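Local coordinates for protein P47 (Clostridium botulinum, PDB 6EKT) that may form part of a progenitor toxin complex that protects botulinum neurotoxin during its passage through the host gut, and structurally resembles tubular lipid-binding proteins, at residues G229-N234 against G239-E244. Sequence-based numbering, arbitrary orientation.
Sequences GNILGN and GLLISE
I231, in the 3-10 segment 229-231, and L232 next to it make buried van der Waals packing on the main chain of G239 and the side chain of L241, where the loop before strand 238-242 folds back over the start of that strand. I231 reaches furthest along it: with CG1 beside the backbone N (chi1 -65°) and CD1 extended beyond, its longer branch crosses the L241 side chain at about a right angle. I231 CD1 lies 3.6 Å from L241 CB and 3.8 Å from L241 CD2, so the ethyl arm rests against both the root and one methyl of the leucine. I231 CG2 rests against the main chain, 3.9 Å from G239 C and next to L240 N. L232 adds one methyl, CD2, set 3.3 Å from G239 N. With no side chain on G239, both methyls lie directly against the main chain. L232 N and G233 N hydrogen-bond to G229 O (3.1 Å) and N230 O, three residues back, shaping the tight turn that carries I231 and L232. I231 O accepts a hydrogen bond from Q433 NE2, tying the turn to strand 430-434. Strand 238-242 runs between strands 29-34 and 430-434 in an antiparallel six-stranded sheet near the middle of the elongated molecule; I231 also touches V30 and F210, and L232 touches Y208, so the turn packs against strands 29-34 and 208-214 as well, while helix 244-252 follows the far end of the strand.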
loop_
_atom_site.group_PDB
_atom_site.type_symbol
_atom_site.label_atom_id
_atom_site.label_comp_id
_atom_site.label_asym_id
_atom_site.label_seq_id
_atom_site.Cartn_x
_atom_site.Cartn_y
_atom_site.Cartn_z
ATOM N N GLY A 229 -1.908 10.528 -3.600
ATOM C CA GLY A 229 -2.542 11.070 -2.378
ATOM C C GLY A 229 -3.884 10.444 -2.001
ATOM O O GLY A 229 -4.278 10.481 -0.830
ATOM N N ASN A 230 -4.577 9.861 -2.980
ATOM C CA ASN A 230 -5.865 9.184 -2.733
ATOM C C ASN A 230 -5.746 7.937 -1.856
ATOM O O ASN A 230 -6.757 7.415 -1.378
ATOM C CB ASN A 230 -6.631 8.901 -4.052
ATOM C CG ASN A 230 -7.149 10.189 -4.706
ATOM O OD1 ASN A 230 -7.637 11.083 -4.020
ATOM N ND2 ASN A 230 -7.017 10.297 -6.038
ATOM N N ILE A 231 -4.513 7.483 -1.610
ATOM C CA ILE A 231 -4.259 6.419 -0.625
ATOM C C ILE A 231 -4.821 6.822 0.732
ATOM O O ILE A 231 -5.386 5.991 1.453
ATOM C CB ILE A 231 -2.766 6.051 -0.523
ATOM C CG1 ILE A 231 -2.294 5.443 -1.843
ATOM C CG2 ILE A 231 -2.505 5.097 0.649
ATOM C CD1 ILE A 231 -0.798 5.252 -1.947
ATOM N N LEU A 232 -4.700 8.104 1.066
ATOM C CA LEU A 232 -5.297 8.601 2.299
ATOM C C LEU A 232 -6.579 9.390 2.034
ATOM O O LEU A 232 -6.936 10.299 2.804
ATOM C CB LEU A 232 -4.266 9.359 3.168
ATOM C CG LEU A 232 -3.129 8.455 3.690
ATOM C CD1 LEU A 232 -2.004 9.206 4.375
ATOM C CD2 LEU A 232 -3.660 7.416 4.661
ATOM N N GLY A 233 -7.289 9.006 0.966
ATOM C CA GLY A 233 -8.621 9.563 0.638
ATOM C C GLY A 233 -9.662 9.269 1.725
ATOM O O GLY A 233 -9.397 8.479 2.642
ATOM N N ASN A 234 -10.838 9.896 1.615
ATOM C CA ASN A 234 -11.948 9.742 2.604
ATOM C C ASN A 234 -11.477 10.110 4.021
ATOM O O ASN A 234 -11.961 9.527 4.988
ATOM C CB ASN A 234 -12.536 8.300 2.657
ATOM C CG ASN A 234 -12.920 7.722 1.298
ATOM O OD1 ASN A 234 -13.862 8.185 0.648
ATOM N ND2 ASN A 234 -12.245 6.633 0.911
ATOM N N GLY A 239 -3.175 4.225 5.555
ATOM C CA GLY A 239 -3.551 3.515 4.351
ATOM C C GLY A 239 -2.412 2.749 3.737
ATOM O O GLY A 239 -1.244 2.988 4.040
ATOM N N LEU A 240 -2.757 1.817 2.858
ATOM C CA LEU A 240 -1.744 1.209 2.033
ATOM C C LEU A 240 -2.326 0.852 0.679
ATOM O O LEU A 240 -3.531 0.632 0.551
ATOM C CB LEU A 240 -1.078 0.015 2.729
ATOM C CG LEU A 240 -1.785 -1.302 3.037
ATOM C CD1 LEU A 240 -2.068 -2.058 1.762
ATOM C CD2 LEU A 240 -0.890 -2.175 3.896
ATOM N N LEU A 241 -1.450 0.814 -0.312
ATOM C CA LEU A 241 -1.817 0.515 -1.673
ATOM C C LEU A 241 -0.928 -0.597 -2.183
ATOM O O LEU A 241 0.300 -0.500 -2.148
ATOM C CB LEU A 241 -1.679 1.766 -2.559
ATOM C CG LEU A 241 -2.122 1.640 -4.022
ATOM C CD1 LEU A 241 -3.609 1.297 -4.113
ATOM C CD2 LEU A 241 -1.809 2.946 -4.776
ATOM N N ILE A 242 -1.569 -1.654 -2.664
ATOM C CA ILE A 242 -0.879 -2.812 -3.242
ATOM C C ILE A 242 -1.032 -2.779 -4.765
ATOM O O ILE A 242 -2.136 -2.560 -5.260
ATOM C CB ILE A 242 -1.490 -4.106 -2.658
ATOM C CG1 ILE A 242 -1.242 -4.156 -1.148
ATOM C CG2 ILE A 242 -0.896 -5.363 -3.291
ATOM C CD1 ILE A 242 -2.297 -4.943 -0.388
ATOM N N SER A 243 0.049 -3.064 -5.498
ATOM C CA SER A 243 0.024 -3.053 -6.963
ATOM C C SER A 243 -0.990 -4.085 -7.508
ATOM O O SER A 243 -1.326 -5.077 -6.838
ATOM C CB SER A 243 1.404 -3.361 -7.555
ATOM O OG SER A 243 1.743 -4.742 -7.370
ATOM N N GLU A 244 -1.508 -3.798 -8.698
ATOM C CA GLU A 244 -2.389 -4.749 -9.387
ATOM C C GLU A 244 -1.787 -6.157 -9.416
ATOM O O GLU A 244 -2.493 -7.141 -9.138
ATOM C CB GLU A 244 -2.664 -4.279 -10.812
ATOM C CG GLU A 244 -3.534 -5.267 -11.592
ATOM C CD GLU A 244 -3.620 -4.891 -13.056
ATOM O OE1 GLU A 244 -2.731 -5.276 -13.820
ATOM O OE2 GLU A 244 -4.585 -4.218 -13.433
#